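Local atomic coordinates of gigastasin (Haementeria ghilianii, PDB entry 5UBM), a protein that probably inhibits serine proteases, as a leech protein of the antistasin family that is built from small disulfide-rich modules. Residues Cys43-Gln48 and Tyr64-Cys69. Residues are numbered along the deposited sequence; the frame is centred on the assembly and turned at random.
Sequences CECRNQ and YGCRKC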
ATOM      1  N   CYS C  43     -18.502  16.327 -35.287  1.00 93.37           N
ATOM      2  CA  CYS C  43     -17.437  16.629 -34.341  1.00 93.73           C
ATOM      3  C   CYS C  43     -16.456  17.605 -34.973  1.00 98.42           C
ATOM      4  O   CYS C  43     -16.526  17.866 -36.170  1.00101.89           O
ATOM      5  CB  CYS C  43     -16.727  15.349 -33.898  1.00 88.11           C
ATOM      6  SG  CYS C  43     -16.109  15.417 -32.213  1.00131.40           S
ATOM      7  N   GLU C  44     -15.537  18.138 -34.173  1.00 99.38           N
ATOM      8  CA  GLU C  44     -14.714  19.263 -34.613  1.00101.84           C
ATOM      9  C   GLU C  44     -13.234  19.111 -34.232  1.00101.42           C
ATOM     10  O   GLU C  44     -12.909  18.674 -33.126  1.00 98.17           O
ATOM     11  CB  GLU C  44     -15.287  20.554 -34.028  1.00102.88           C
ATOM     12  CG  GLU C  44     -14.837  21.830 -34.694  1.00108.56           C
ATOM     13  CD  GLU C  44     -15.623  23.030 -34.199  1.00114.31           C
ATOM     14  OE1 GLU C  44     -15.624  23.277 -32.974  1.00114.59           O
ATOM     15  OE2 GLU C  44     -16.253  23.715 -35.032  1.00118.56           O
ATOM     16  N   CYS C  45     -12.348  19.476 -35.159  1.00101.23           N
ATOM     17  CA  CYS C  45     -10.901  19.368 -34.952  1.00 97.10           C
ATOM     18  C   CYS C  45     -10.400  20.181 -33.770  1.00 93.21           C
ATOM     19  O   CYS C  45     -10.430  21.410 -33.790  1.00 94.39           O
ATOM     20  CB  CYS C  45     -10.135  19.811 -36.206  1.00 98.98           C
ATOM     21  SG  CYS C  45     -10.003  18.575 -37.507  1.00125.61           S
ATOM     22  N   ARG C  46      -9.925  19.488 -32.744  1.00 89.53           N
ATOM     23  CA  ARG C  46      -9.287  20.160 -31.627  1.00 88.69           C
ATOM     24  C   ARG C  46      -7.818  20.395 -31.946  1.00 90.00           C
ATOM     25  O   ARG C  46      -7.093  19.475 -32.322  1.00 90.47           O
ATOM     26  CB  ARG C  46      -9.430  19.344 -30.347  1.00 86.43           C
ATOM     27  CG  ARG C  46      -8.796  19.986 -29.129  1.00 88.64           C
ATOM     28  CD  ARG C  46      -8.599  18.955 -28.033  1.00 87.27           C
ATOM     29  NE  ARG C  46      -9.758  18.077 -27.928  1.00 88.62           N
ATOM     30  CZ  ARG C  46     -10.340  17.738 -26.783  1.00 88.12           C
ATOM     31  NH1 ARG C  46      -9.864  18.199 -25.635  1.00 87.67           N
ATOM     32  NH2 ARG C  46     -11.395  16.934 -26.788  1.00 88.54           N
ATOM     33  N   ASN C  47      -7.388  21.641 -31.811  1.00101.53           N
ATOM     34  CA  ASN C  47      -5.996  21.980 -32.045  1.00 97.54           C
ATOM     35  C   ASN C  47      -5.369  22.500 -30.761  1.00 95.76           C
ATOM     36  O   ASN C  47      -4.892  23.634 -30.696  1.00 95.17           O
ATOM     37  CB  ASN C  47      -5.880  23.002 -33.172  1.00 98.70           C
ATOM     38  CG  ASN C  47      -6.594  22.552 -34.431  1.00101.51           C
ATOM     39  OD1 ASN C  47      -6.080  21.732 -35.192  1.00 98.37           O
ATOM     40  ND2 ASN C  47      -7.793  23.077 -34.649  1.00108.57           N
ATOM     41  N   GLN C  48      -5.392  21.649 -29.739  1.00 95.59           N
ATOM     42  CA  GLN C  48      -4.885  21.993 -28.419  1.00 97.41           C
ATOM     43  C   GLN C  48      -3.412  22.368 -28.474  1.00 91.21           C
ATOM     44  O   GLN C  48      -2.682  21.931 -29.364  1.00 88.29           O
ATOM     45  CB  GLN C  48      -5.091  20.828 -27.445  1.00102.35           C
ATOM     46  CG  GLN C  48      -4.227  19.592 -27.722  1.00102.45           C
ATOM     47  CD  GLN C  48      -4.776  18.701 -28.831  1.00107.07           C
ATOM     48  OE1 GLN C  48      -5.526  19.152 -29.700  1.00111.45           O
ATOM     49  NE2 GLN C  48      -4.401  17.426 -28.800  1.00105.57           N
ATOM     50  N   TYR C  64      -9.084  12.603 -40.378  1.00100.92           N
ATOM     51  CA  TYR C  64      -9.854  13.805 -40.664  1.00103.53           C
ATOM     52  C   TYR C  64      -8.925  14.978 -40.963  1.00101.07           C
ATOM     53  O   TYR C  64      -9.373  16.064 -41.331  1.00104.59           O
ATOM     54  CB  TYR C  64     -10.776  14.139 -39.488  1.00101.81           C
ATOM     55  CG  TYR C  64     -11.462  12.933 -38.877  1.00101.40           C
ATOM     56  CD1 TYR C  64     -12.701  12.503 -39.337  1.00106.01           C
ATOM     57  CD2 TYR C  64     -10.870  12.226 -37.835  1.00 94.27           C
ATOM     58  CE1 TYR C  64     -13.328  11.403 -38.780  1.00104.45           C
ATOM     59  CE2 TYR C  64     -11.488  11.126 -37.275  1.00 93.80           C
ATOM     60  CZ  TYR C  64     -12.717  10.718 -37.750  1.00 98.92           C
ATOM     61  OH  TYR C  64     -13.336   9.625 -37.192  1.00100.32           O
ATOM     62  N   GLY C  65      -7.625  14.753 -40.795  1.00 98.80           N
ATOM     63  CA  GLY C  65      -6.632  15.771 -41.077  1.00 98.88           C
ATOM     64  C   GLY C  65      -6.450  16.763 -39.945  1.00 98.26           C
ATOM     65  O   GLY C  65      -5.943  17.865 -40.155  1.00 99.75           O
ATOM     66  N   CYS C  66      -6.866  16.375 -38.744  1.00 95.82           N
ATOM     67  CA  CYS C  66      -6.705  17.226 -37.572  1.00 95.34           C
ATOM     68  C   CYS C  66      -5.286  17.113 -37.039  1.00 91.81           C
ATOM     69  O   CYS C  66      -4.698  16.033 -37.056  1.00 86.93           O
ATOM     70  CB  CYS C  66      -7.704  16.847 -36.479  1.00 95.81           C
ATOM     71  SG  CYS C  66      -9.409  16.692 -37.040  1.00159.83           S
ATOM     72  N   ARG C  67      -4.741  18.225 -36.560  1.00 94.97           N
ATOM     73  CA  ARG C  67      -3.376  18.238 -36.049  1.00 94.25           C
ATOM     74  C   ARG C  67      -3.248  17.454 -34.744  1.00 89.29           C
ATOM     75  O   ARG C  67      -3.912  17.762 -33.751  1.00 87.26           O
ATOM     76  CB  ARG C  67      -2.897  19.674 -35.834  1.00 98.23           C
ATOM     77  CG  ARG C  67      -1.402  19.781 -35.587  1.00 99.00           C
ATOM     78  CD  ARG C  67      -1.019  21.140 -35.031  1.00101.68           C
ATOM     79  NE  ARG C  67      -1.505  21.321 -33.667  1.00100.59           N
ATOM     80  CZ  ARG C  67      -1.209  22.365 -32.900  1.00102.95           C
ATOM     81  NH1 ARG C  67      -0.424  23.328 -33.364  1.00107.05           N
ATOM     82  NH2 ARG C  67      -1.696  22.447 -31.669  1.00101.33           N
ATOM     83  N   LYS C  68      -2.391  16.438 -34.755  1.00 86.26           N
ATOM     84  CA  LYS C  68      -2.066  15.700 -33.541  1.00 80.81           C
ATOM     85  C   LYS C  68      -0.969  16.421 -32.772  1.00 80.24           C
ATOM     86  O   LYS C  68      -0.333  17.339 -33.293  1.00 83.19           O
ATOM     87  CB  LYS C  68      -1.616  14.275 -33.871  1.00 77.63           C
ATOM     88  CG  LYS C  68      -2.635  13.447 -34.624  1.00 80.79           C
ATOM     89  CD  LYS C  68      -2.056  12.091 -34.996  1.00 81.36           C
ATOM     90  CE  LYS C  68      -3.034  11.285 -35.834  1.00 85.70           C
ATOM     91  NZ  LYS C  68      -2.434  10.025 -36.349  1.00 86.13           N
ATOM     92  N   CYS C  69      -0.747  16.012 -31.528  1.00 76.85           N
ATOM     93  CA  CYS C  69       0.401  16.505 -30.782  1.00 73.34           C
ATOM     94  C   CYS C  69       1.499  15.449 -30.823  1.00 68.22           C
ATOM     95  O   CYS C  69       1.951  14.947 -29.792  1.00 65.40           O
ATOM     96  CB  CYS C  69       0.014  16.864 -29.348  1.00 69.77           C
ATOM     97  SG  CYS C  69      -0.690  18.528 -29.205  1.00 77.94           S
TER
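C45 and C66 bring the two backbones closest, with their CA atoms 5.4 Å apart, and from there the chains run the same way, 45-48 and 66-69 diverging by 21° in end-to-end direction. The gap widens along the pair: the CA of N47 lies 6.1 Å from the CA of R67, and the CA of Q48 lies 8.0 Å from the CA of C69. No clear backbone hydrogen bond bridges them, so this is not a sheet; the join is covalent at one end, and at the other made by side chains, one of which reaches a backbone carbonyl.

The C45-C66 disulfide turns in the left-handed sense, with a CB-SG-SG-CB torsion of -65°. Both sulfurs sit opposite their own carbonyl carbon, and the CB atoms of C45 and C66 end up 3.8 Å apart.

Farther along, R67 does most of the reaching. Its chain leaves fully extended and then bends at chi3, which swings the guanidinium up to the backbone of 47-48. There NH2 of R67 comes within 2.6 Å of the carbonyl O of Q48, which meets the group at its edge, while CB of N47 lies over one face. The N47 amide is turned steeply to the guanidinium plane, by 78°, and its OD1 reaches CB of R67 at 3.8 Å. Beyond this, the sulfur of C69 packs on the aliphatic part of Q48, 4.0 Å from its CG.

R67 also makes a cation-pi contact with Y59, while the C69-C50 disulfide fastens the far end. Strand 44-45 pairs antiparallel with strand 34-35, where R46 NH2 hydrogen-bonds L34 O, and K68 bonds through its backbone to Q60 of strand 59-61. The C45-C66 disulfide thus joins the strand paired with 34-35 to the segment whose strand lies beside 59-61.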